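Local coordinates for protein tyrosyl-DNA phosphodiesterase 2 (Danio rerio, PDB 4F1H) that belongs to the endonuclease/exonuclease/phosphatase family of DNase I-like fold and is held here in complex with DNA and magnesium, at residues Ser84-Phe89 with Met95-Ile100; Ser115-Cys120 with Gln125-Gln130. All coordinates share one frame; numbering follows the deposited sequence.

Contact 1. Residues Ser84-Phe89 with Met95-Ile100; sequences SEIICF and MRNLLI
The loop-facing end of the antiparallel beta hairpin made by strands 80-88 and 97-105, an edge of one of the two sheets of this DNase I-like fold, brings Glu85 against Ile100 and Ile87 against Leu98 as hydrogen-bonded pairs. Two backbone bonds tie each pair: Glu85 N to Ile100 O and Ile100 N to Glu85 O, then Ile87 N to Leu98 O (2.8 Å) and Leu98 N to Ile87 O. Between them Ile86 and Leu99 form a non-hydrogen-bonded pair, their CA atoms 4.6 Å apart. The CA-H of Ile86 makes an additional, weaker contact with Leu98 O.

Glu85, Ile87, Leu98 and Ile100 share one face. There the CG1 branch of Ile87 meets CD1 of Ile100 at 3.8 Å, while the aliphatic start of Glu85 runs alongside Ile100, both pointing the same way. On the face of Ile86, Leu99 and Asn97, CG1 of Ile86 slants across to CD1 of Leu99. The other branch of Ile86, CG2, stands anti to the backbone N and rests 3.6 Å from Asn97 ND2, an amide nitrogen hydrogen-bonded to Gly63 O.

Beyond Ile87 and Leu98 a water links the two segments: it accepts from Phe89 N (3.0 Å) and donates to Arg96 O (2.7 Å). With CG anti to its carbonyl carbon (chi1 -75°), Phe89 lays its ring beneath the opposite strand; Asn97 CA lies 3.6 Å above the ring plane, offset toward the rim, and CZ reaches Leu98 CB. Val133 of helix 124-140 also packs on this ring. The water thus satisfies Phe89 N and Arg96 O, while the Phe89 ring puts apolar carbon between the Asn97-Leu98 backbone and helix 124-140.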
ATOM      1  N   SER B  84     -22.216 -21.111  -3.043  1.00 15.39           N
ATOM      2  CA  SER B  84     -21.803 -19.890  -2.361  1.00 17.76           C
ATOM      3  C   SER B  84     -21.182 -20.279  -1.055  1.00 19.19           C
ATOM      4  O   SER B  84     -21.364 -21.422  -0.570  1.00 19.71           O
ATOM      5  CB  SER B  84     -22.963 -18.917  -2.114  1.00 17.86           C
ATOM      6  OG  SER B  84     -23.954 -19.392  -1.210  1.00 21.57           O
ATOM      7  N   GLU B  85     -20.397 -19.369  -0.481  1.00 17.85           N
ATOM      8  CA  GLU B  85     -19.886 -19.602   0.869  1.00 17.60           C
ATOM      9  C   GLU B  85     -19.505 -18.286   1.499  1.00 18.31           C
ATOM     10  O   GLU B  85     -19.369 -17.256   0.813  1.00 18.39           O
ATOM     11  CB  GLU B  85     -18.666 -20.516   0.878  1.00 20.16           C
ATOM     12  CG  GLU B  85     -17.459 -19.919   0.211  1.00 24.35           C
ATOM     13  CD  GLU B  85     -16.355 -20.944   0.097  1.00 36.91           C
ATOM     14  OE1 GLU B  85     -16.015 -21.330  -1.045  1.00 37.05           O
ATOM     15  OE2 GLU B  85     -15.866 -21.395   1.154  1.00 34.46           O
ATOM     16  N   ILE B  86     -19.387 -18.311   2.824  1.00 17.95           N
ATOM     17  CA  ILE B  86     -18.978 -17.121   3.560  1.00 15.98           C
ATOM     18  C   ILE B  86     -17.727 -17.448   4.315  1.00 24.05           C
ATOM     19  O   ILE B  86     -17.679 -18.448   5.066  1.00 25.40           O
ATOM     20  CB  ILE B  86     -20.074 -16.662   4.527  1.00 18.11           C
ATOM     21  CG1 ILE B  86     -21.268 -16.108   3.706  1.00 21.63           C
ATOM     22  CG2 ILE B  86     -19.503 -15.607   5.475  1.00 19.41           C
ATOM     23  CD1 ILE B  86     -22.508 -15.702   4.507  1.00 24.71           C
ATOM     24  N   ILE B  87     -16.697 -16.629   4.124  1.00 19.36           N
ATOM     25  CA  ILE B  87     -15.443 -16.841   4.865  1.00 19.27           C
ATOM     26  C   ILE B  87     -15.490 -15.820   6.002  1.00 24.28           C
ATOM     27  O   ILE B  87     -15.682 -14.630   5.765  1.00 20.10           O
ATOM     28  CB  ILE B  87     -14.197 -16.549   3.993  1.00 18.15           C
ATOM     29  CG1 ILE B  87     -14.187 -17.358   2.669  1.00 28.08           C
ATOM     30  CG2 ILE B  87     -12.906 -16.800   4.793  1.00 26.50           C
ATOM     31  CD1 ILE B  87     -14.244 -18.843   2.852  1.00 27.73           C
ATOM     32  N   CYS B  88     -15.353 -16.302   7.235  0.59 20.49           N
ATOM     33  CA  CYS B  88     -15.350 -15.470   8.434  0.59 23.85           C
ATOM     34  C   CYS B  88     -14.017 -14.720   8.561  0.59 23.81           C
ATOM     35  O   CYS B  88     -12.970 -15.228   8.137  0.59 27.08           O
ATOM     36  CB  CYS B  88     -15.594 -16.401   9.638  0.59 27.24           C
ATOM     37  SG  CYS B  88     -15.085 -15.772  11.251  0.59 46.96           S
ATOM     38  N   PHE B  89     -14.050 -13.489   9.090  1.00 20.29           N
ATOM     39  CA  PHE B  89     -12.825 -12.729   9.387  1.00 18.32           C
ATOM     40  C   PHE B  89     -12.694 -12.834  10.917  1.00 20.67           C
ATOM     41  O   PHE B  89     -13.442 -12.200  11.644  1.00 19.20           O
ATOM     42  CB  PHE B  89     -13.032 -11.236   9.027  1.00 16.63           C
ATOM     43  CG  PHE B  89     -12.999 -10.912   7.565  1.00 19.19           C
ATOM     44  CD1 PHE B  89     -12.362 -11.730   6.645  1.00 21.83           C
ATOM     45  CD2 PHE B  89     -13.649  -9.752   7.111  1.00 15.99           C
ATOM     46  CE1 PHE B  89     -12.341 -11.405   5.271  1.00 20.26           C
ATOM     47  CE2 PHE B  89     -13.623  -9.386   5.762  1.00 15.44           C
ATOM     48  CZ  PHE B  89     -12.985 -10.227   4.823  1.00 21.33           C
ATOM     49  N   MET B  95     -18.500  -7.444  12.448  1.00 17.52           N
ATOM     50  CA  MET B  95     -19.228  -8.538  11.760  1.00 17.72           C
ATOM     51  C   MET B  95     -18.953  -8.624  10.256  1.00 16.73           C
ATOM     52  O   MET B  95     -19.767  -9.166   9.486  1.00 19.05           O
ATOM     53  CB  MET B  95     -20.728  -8.500  12.082  1.00 17.95           C
ATOM     54  CG  MET B  95     -21.026  -8.755  13.548  1.00 24.31           C
ATOM     55  SD  MET B  95     -20.672 -10.508  13.887  1.00 32.18           S
ATOM     56  CE  MET B  95     -20.729 -10.570  15.685  1.00 76.25           C
ATOM     57  N   ARG B  96     -17.758  -8.187   9.854  1.00 14.24           N
ATOM     58  CA  ARG B  96     -17.402  -8.234   8.445  1.00 13.59           C
ATOM     59  C   ARG B  96     -16.990  -9.649   8.032  1.00 14.98           C
ATOM     60  O   ARG B  96     -16.536 -10.485   8.864  1.00 16.20           O
ATOM     61  CB  ARG B  96     -16.288  -7.225   8.149  1.00 14.74           C
ATOM     62  CG  ARG B  96     -16.626  -5.816   8.694  1.00 14.04           C
ATOM     63  CD  ARG B  96     -18.006  -5.314   8.203  1.00 14.70           C
ATOM     64  NE  ARG B  96     -18.391  -4.034   8.826  1.00 13.47           N
ATOM     65  CZ  ARG B  96     -17.875  -2.845   8.493  1.00 17.21           C
ATOM     66  NH1 ARG B  96     -16.943  -2.763   7.574  1.00 13.95           N
ATOM     67  NH2 ARG B  96     -18.275  -1.745   9.120  1.00 15.12           N
ATOM     68  N   ASN B  97     -17.173  -9.934   6.744  1.00 15.07           N
ATOM     69  CA  ASN B  97     -16.860 -11.256   6.244  1.00 16.38           C
ATOM     70  C   ASN B  97     -16.632 -11.190   4.741  1.00 16.66           C
ATOM     71  O   ASN B  97     -16.668 -10.102   4.122  1.00 17.47           O
ATOM     72  CB  ASN B  97     -17.952 -12.282   6.621  1.00 14.87           C
ATOM     73  CG  ASN B  97     -19.359 -11.882   6.180  1.00 13.53           C
ATOM     74  OD1 ASN B  97     -19.560 -11.087   5.211  1.00 16.38           O
ATOM     75  ND2 ASN B  97     -20.362 -12.402   6.905  1.00 17.83           N
ATOM     76  N   LEU B  98     -16.377 -12.342   4.142  1.00 15.98           N
ATOM     77  CA  LEU B  98     -16.179 -12.394   2.691  1.00 16.82           C
ATOM     78  C   LEU B  98     -17.253 -13.297   2.110  1.00 20.12           C
ATOM     79  O   LEU B  98     -17.304 -14.468   2.443  1.00 18.82           O
ATOM     80  CB  LEU B  98     -14.770 -12.945   2.416  1.00 17.36           C
ATOM     81  CG  LEU B  98     -14.371 -13.121   0.966  1.00 16.83           C
ATOM     82  CD1 LEU B  98     -14.488 -11.790   0.180  1.00 19.37           C
ATOM     83  CD2 LEU B  98     -12.945 -13.656   0.882  1.00 18.48           C
ATOM     84  N   LEU B  99     -18.127 -12.751   1.256  1.00 14.29           N
ATOM     85  CA  LEU B  99     -19.230 -13.524   0.658  1.00 15.53           C
ATOM     86  C   LEU B  99     -18.832 -13.883  -0.769  1.00 15.22           C
ATOM     87  O   LEU B  99     -18.456 -12.998  -1.552  1.00 16.02           O
ATOM     88  CB  LEU B  99     -20.503 -12.659   0.669  1.00 15.48           C
ATOM     89  CG  LEU B  99     -21.742 -13.143  -0.109  1.00 17.84           C
ATOM     90  CD1 LEU B  99     -22.258 -14.532   0.361  1.00 20.40           C
ATOM     91  CD2 LEU B  99     -22.846 -12.052  -0.010  1.00 17.19           C
ATOM     92  N   ILE B 100     -18.880 -15.172  -1.115  1.00 14.55           N
ATOM     93  CA  ILE B 100     -18.388 -15.651  -2.409  1.00 17.46           C
ATOM     94  C   ILE B 100     -19.530 -16.404  -3.064  1.00 17.62           C
ATOM     95  O   ILE B 100     -20.163 -17.226  -2.421  1.00 20.02           O
ATOM     96  CB  ILE B 100     -17.214 -16.630  -2.185  1.00 20.20           C
ATOM     97  CG1 ILE B 100     -16.005 -15.874  -1.609  1.00 20.09           C
ATOM     98  CG2 ILE B 100     -16.842 -17.352  -3.507  1.00 19.30           C
ATOM     99  CD1 ILE B 100     -14.915 -16.749  -1.020  1.00 22.51           C
TER
HETATM  100  O   HOH W   1     -16.798 -12.832  10.121  1.00 25.40           O

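Contact 2. Residues Ser115-Cys120 with Gln125-Gln130. With nucleotides of chain A.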
ATOM      1  N   SER B 115     -17.073  -7.825   0.066  1.00 15.54           N
ATOM      2  CA  SER B 115     -16.867  -7.616   1.481  1.00 15.96           C
ATOM      3  C   SER B 115     -17.003  -6.123   1.746  1.00 14.83           C
ATOM      4  O   SER B 115     -16.925  -5.276   0.824  1.00 16.81           O
ATOM      5  CB  SER B 115     -15.483  -8.132   1.898  1.00 18.89           C
ATOM      6  OG  SER B 115     -15.334  -8.053   3.317  1.00 17.56           O
ATOM      7  N   HIS B 116     -17.257  -5.796   3.002  1.00 14.28           N
ATOM      8  CA  HIS B 116     -17.217  -4.427   3.480  1.00 14.02           C
ATOM      9  C   HIS B 116     -16.086  -4.482   4.498  1.00 12.63           C
ATOM     10  O   HIS B 116     -16.295  -4.956   5.642  1.00 14.59           O
ATOM     11  CB  HIS B 116     -18.568  -4.133   4.130  1.00 13.52           C
ATOM     12  CG  HIS B 116     -18.709  -2.756   4.690  1.00 14.41           C
ATOM     13  ND1 HIS B 116     -19.787  -2.399   5.469  1.00 14.16           N
ATOM     14  CD2 HIS B 116     -17.970  -1.634   4.522  1.00 15.00           C
ATOM     15  CE1 HIS B 116     -19.692  -1.122   5.798  1.00 15.64           C
ATOM     16  NE2 HIS B 116     -18.594  -0.632   5.244  1.00 14.63           N
ATOM     17  N   LEU B 117     -14.866  -4.091   4.107  1.00 15.47           N
ATOM     18  CA  LEU B 117     -13.735  -4.268   5.024  1.00 15.03           C
ATOM     19  C   LEU B 117     -13.863  -3.279   6.182  1.00 13.78           C
ATOM     20  O   LEU B 117     -14.506  -2.229   6.079  1.00 15.44           O
ATOM     21  CB  LEU B 117     -12.370  -4.020   4.342  1.00 13.49           C
ATOM     22  CG  LEU B 117     -12.028  -4.933   3.154  1.00 15.82           C
ATOM     23  CD1 LEU B 117     -10.550  -4.741   2.702  1.00 16.78           C
ATOM     24  CD2 LEU B 117     -12.275  -6.414   3.446  1.00 18.95           C
ATOM     25  N   GLU B 118     -13.267  -3.669   7.310  1.00 13.73           N
ATOM     26  CA  GLU B 118     -13.415  -2.941   8.587  1.00 12.72           C
ATOM     27  C   GLU B 118     -13.346  -1.418   8.367  1.00 17.16           C
ATOM     28  O   GLU B 118     -12.424  -0.916   7.682  1.00 18.29           O
ATOM     29  CB  GLU B 118     -12.261  -3.355   9.500  1.00 17.05           C
ATOM     30  CG  GLU B 118     -12.576  -3.224  11.000  1.00 15.48           C
ATOM     31  CD  GLU B 118     -13.330  -4.426  11.528  1.00 17.21           C
ATOM     32  OE1 GLU B 118     -13.842  -5.256  10.701  1.00 18.62           O
ATOM     33  OE2 GLU B 118     -13.407  -4.578  12.781  1.00 18.84           O
ATOM     34  N   SER B 119     -14.314  -0.712   8.938  1.00 15.56           N
ATOM     35  CA  SER B 119     -14.498   0.731   8.715  1.00 15.80           C
ATOM     36  C   SER B 119     -13.663   1.557   9.705  1.00 19.47           C
ATOM     37  O   SER B 119     -13.290   1.078  10.798  1.00 17.69           O
ATOM     38  CB  SER B 119     -15.965   1.120   8.901  1.00 15.73           C
ATOM     39  OG  SER B 119     -16.808   0.409   7.975  1.00 13.94           O
ATOM     40  N   CYS B 120     -13.385   2.795   9.289  1.00 15.80           N
ATOM     41  CA  CYS B 120     -12.732   3.861  10.070  1.00 15.33           C
ATOM     42  C   CYS B 120     -11.236   3.972   9.825  1.00 17.68           C
ATOM     43  O   CYS B 120     -10.506   2.978   9.722  1.00 16.81           O
ATOM     44  CB  CYS B 120     -13.013   3.784  11.600  1.00 19.90           C
ATOM     45  SG  CYS B 120     -14.770   3.687  12.065  1.00 21.07           S
ATOM     46  N   GLN B 125      -5.139  -1.628  10.825  1.00 22.48           N
ATOM     47  CA  GLN B 125      -4.580  -2.932  11.178  1.00 22.22           C
ATOM     48  C   GLN B 125      -5.548  -4.080  10.832  1.00 19.54           C
ATOM     49  O   GLN B 125      -5.164  -5.029  10.111  1.00 22.21           O
ATOM     50  CB  GLN B 125      -4.202  -3.004  12.666  1.00 26.76           C
ATOM     51  CG  GLN B 125      -3.771  -4.398  13.085  1.00 37.72           C
ATOM     52  CD  GLN B 125      -3.159  -4.447  14.486  1.00 52.15           C
ATOM     53  OE1 GLN B 125      -3.409  -3.579  15.327  1.00 56.25           O
ATOM     54  NE2 GLN B 125      -2.348  -5.468  14.734  1.00 51.48           N
ATOM     55  N   GLU B 126      -6.790  -3.992  11.294  1.00 19.14           N
ATOM     56  CA  GLU B 126      -7.724  -5.094  11.027  1.00 19.64           C
ATOM     57  C   GLU B 126      -8.115  -5.075   9.546  1.00 18.33           C
ATOM     58  O   GLU B 126      -8.227  -6.114   8.909  1.00 17.08           O
ATOM     59  CB  GLU B 126      -8.940  -5.001  11.947  1.00 19.04           C
ATOM     60  CG  GLU B 126     -10.085  -5.978  11.690  1.00 20.70           C
ATOM     61  CD  GLU B 126      -9.708  -7.448  11.818  1.00 22.38           C
ATOM     62  OE1 GLU B 126      -8.668  -7.802  12.493  1.00 23.55           O
ATOM     63  OE2 GLU B 126     -10.457  -8.273  11.225  1.00 20.09           O
ATOM     64  N   ARG B 127      -8.306  -3.885   8.986  1.00 16.19           N
ATOM     65  CA  ARG B 127      -8.648  -3.806   7.560  1.00 15.68           C
ATOM     66  C   ARG B 127      -7.591  -4.474   6.690  1.00 19.21           C
ATOM     67  O   ARG B 127      -7.916  -5.183   5.739  1.00 20.01           O
ATOM     68  CB  ARG B 127      -8.881  -2.330   7.153  1.00 16.57           C
ATOM     69  CG  ARG B 127      -9.024  -2.075   5.676  1.00 15.70           C
ATOM     70  CD  ARG B 127      -9.625  -0.717   5.477  1.00 17.58           C
ATOM     71  NE  ARG B 127      -8.770   0.367   5.997  1.00 15.93           N
ATOM     72  CZ  ARG B 127      -9.080   1.130   7.054  1.00 14.42           C
ATOM     73  NH1 ARG B 127     -10.217   0.945   7.732  1.00 15.69           N
ATOM     74  NH2 ARG B 127      -8.259   2.128   7.415  1.00 16.81           N
ATOM     75  N   THR B 128      -6.309  -4.267   6.983  0.52 17.86           N
ATOM     76  CA  THR B 128      -5.309  -4.879   6.113  0.52 18.57           C
ATOM     77  C   THR B 128      -5.195  -6.400   6.362  0.52 19.33           C
ATOM     78  O   THR B 128      -4.927  -7.152   5.427  0.52 19.32           O
ATOM     79  CB  THR B 128      -3.956  -4.150   6.173  0.52 17.96           C
ATOM     80  OG1 THR B 128      -3.537  -4.065   7.541  0.52 22.67           O
ATOM     81  CG2 THR B 128      -4.090  -2.745   5.592  0.52 15.40           C
ATOM     82  N   LYS B 129      -5.437  -6.868   7.587  1.00 18.61           N
ATOM     83  CA  LYS B 129      -5.515  -8.336   7.780  1.00 18.28           C
ATOM     84  C   LYS B 129      -6.625  -8.950   6.922  1.00 21.31           C
ATOM     85  O   LYS B 129      -6.453 -10.024   6.326  1.00 22.38           O
ATOM     86  CB  LYS B 129      -5.774  -8.696   9.237  1.00 20.39           C
ATOM     87  CG  LYS B 129      -4.670  -8.262  10.179  1.00 31.19           C
ATOM     88  CD  LYS B 129      -5.024  -8.705  11.600  1.00 38.70           C
ATOM     89  CE  LYS B 129      -4.043  -8.121  12.609  1.00 45.19           C
ATOM     90  NZ  LYS B 129      -4.297  -8.647  13.983  1.00 44.28           N
ATOM     91  N   GLN B 130      -7.758  -8.253   6.839  1.00 17.73           N
ATOM     92  CA  GLN B 130      -8.862  -8.716   5.985  1.00 16.16           C
ATOM     93  C   GLN B 130      -8.483  -8.630   4.523  1.00 17.65           C
ATOM     94  O   GLN B 130      -8.768  -9.536   3.755  1.00 20.32           O
ATOM     95  CB  GLN B 130     -10.140  -7.895   6.283  1.00 16.47           C
ATOM     96  CG  GLN B 130     -10.640  -8.064   7.703  1.00 15.52           C
ATOM     97  CD  GLN B 130     -11.760  -7.093   8.032  1.00 14.94           C
ATOM     98  OE1 GLN B 130     -12.159  -6.311   7.166  1.00 19.57           O
ATOM     99  NE2 GLN B 130     -12.239  -7.108   9.274  1.00 16.94           N
TER
ATOM    100  OP3  DT A   1     -17.665   1.919   5.949  1.00 19.08           O
ATOM    101  P    DT A   1     -17.831   3.216   5.220  0.68 15.64           P
ATOM    102  OP1  DT A   1     -19.161   3.495   4.701  1.00 24.80           O
ATOM    103  OP2  DT A   1     -16.936   3.303   4.013  1.00 23.87           O
ATOM    104  O5'  DT A   1     -17.318   4.339   6.214  1.00 20.96           O
ATOM    105  C5'  DT A   1     -17.642   5.703   5.896  1.00 21.57           C
ATOM    106  C4'  DT A   1     -17.087   6.547   7.025  1.00 19.57           C
ATOM    107  O4'  DT A   1     -17.985   6.356   8.153  1.00 20.94           O
ATOM    108  C3'  DT A   1     -15.677   6.182   7.502  1.00 21.42           C
ATOM    109  O3'  DT A   1     -15.031   7.374   7.988  1.00 20.66           O
ATOM    110  C2'  DT A   1     -15.937   5.231   8.668  1.00 19.11           C
ATOM    111  C1'  DT A   1     -17.204   5.850   9.258  1.00 19.91           C
ATOM    112  N1   DT A   1     -18.016   4.901  10.074  1.00 19.76           N
ATOM    113  C2   DT A   1     -18.190   5.186  11.414  1.00 29.08           C
ATOM    114  O2   DT A   1     -17.690   6.177  11.970  1.00 29.51           O
ATOM    115  N3   DT A   1     -18.941   4.259  12.089  1.00 28.47           N
ATOM    116  C4   DT A   1     -19.543   3.110  11.584  1.00 29.92           C
ATOM    117  O4   DT A   1     -20.218   2.349  12.303  1.00 24.66           O
ATOM    118  C5   DT A   1     -19.312   2.891  10.167  1.00 23.86           C
ATOM    119  C7   DT A   1     -19.861   1.672   9.491  1.00 17.71           C
ATOM    120  C6   DT A   1     -18.577   3.775   9.475  1.00 21.09           C
ATOM    121  P    DG A   2     -13.451   7.426   8.162  0.71 16.21           P
ATOM    122  OP1  DG A   2     -12.824   6.575   7.114  1.00 19.37           O
ATOM    123  OP2  DG A   2     -13.099   7.234   9.619  1.00 19.92           O
ATOM    124  O5'  DG A   2     -13.111   8.970   7.919  1.00 21.50           O
ATOM    125  C5'  DG A   2     -13.454   9.519   6.651  1.00 21.78           C
ATOM    126  C4'  DG A   2     -12.429  10.597   6.361  1.00 19.25           C
ATOM    127  O4'  DG A   2     -12.731  11.757   7.194  1.00 21.11           O
ATOM    128  C3'  DG A   2     -10.969  10.244   6.605  1.00 22.88           C
ATOM    129  O3'  DG A   2     -10.310  10.677   5.410  1.00 23.85           O
ATOM    130  C2'  DG A   2     -10.581  11.118   7.802  1.00 21.41           C
ATOM    131  C1'  DG A   2     -11.501  12.316   7.601  1.00 20.71           C
ATOM    132  N9   DG A   2     -11.808  13.079   8.805  1.00 21.02           N
ATOM    133  C8   DG A   2     -12.415  12.636   9.984  1.00 19.45           C
ATOM    134  N7   DG A   2     -12.561  13.608  10.881  1.00 23.01           N
ATOM    135  C5   DG A   2     -12.005  14.741  10.232  1.00 24.77           C
ATOM    136  C6   DG A   2     -11.848  16.086  10.676  1.00 27.84           C
ATOM    137  O6   DG A   2     -12.200  16.557  11.757  1.00 23.88           O
ATOM    138  N1   DG A   2     -11.245  16.914   9.727  1.00 26.21           N
ATOM    139  C2   DG A   2     -10.854  16.481   8.472  1.00 27.44           C
ATOM    140  N2   DG A   2     -10.283  17.387   7.658  1.00 29.34           N
ATOM    141  N3   DG A   2     -10.966  15.221   8.053  1.00 24.22           N
ATOM    142  C4   DG A   2     -11.571  14.423   8.967  1.00 20.77           C
TER
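Hydrogen bonds dominate where Glu118 meets Gln130. The extended Gln130 side chain offers both ends of its amide: OE1 accepts from Glu118 N (2.9 Å), and NE2 donates to Glu118 OE1 (2.8 Å), nearly in the amide plane but arriving from above the carboxylate plane. Amide and carboxylate planes stand 77° apart. NE2 also reaches the anti lone pair of Glu126 OE2, so the amide is held from three points and its rotation fixed. Thr92 and Gln93 hold the Glu118 carboxylate further, and Thr91 bonds Glu126 OE1.

Arg127 reaches the backbone of the loop further on: NH1 donates in its guanidinium plane to Glu118 O and to Cys120 O, each at 2.9 Å. The bend at chi3 (63°) brings the group round to these carbonyls, and NE forms a salt bridge with Glu159. These bonds pin the loop between strand 108-114 and helix 124-140 to the helix's first turns, at the DNA-binding surface of the DNase I-like fold.

Apolar contact comes from Leu117: its CD2 lies 3.8 Å from Gln130 CB, the two side chains running antiparallel, side by side.

Toward the DNA, His116 NE2 donates in the ring plane to OP3 of DT1 of chain A (2.8 Å, 165° at the hydrogen), and Ser119 OG donates to the same oxygen at 2.7 Å.

The two contacts follow one another in sequence, and their centres lie 13 Å apart, yet they touch directly. Asn97 O of contact 1 lies 2.6 Å from Ser115 OG of contact 2, a probable hydrogen bond, and Phe89 CE2 packs on that same hydroxyl oxygen. Arg96 extends from the hairpin to the loop 115-120: its NH2 lies 2.8 Å from Ser119 OG, probably hydrogen-bonded, and also bonds Tyr68 OH, while NH1 bonds His116 O. Arg96 thus helps to position the Ser119 hydroxyl that meets the DNA phosphate, and itself packs on a thymine base of the DNA. The side chain of Ser119 is about 5 Å from the magnesium ion, that of Arg96 about 7 Å.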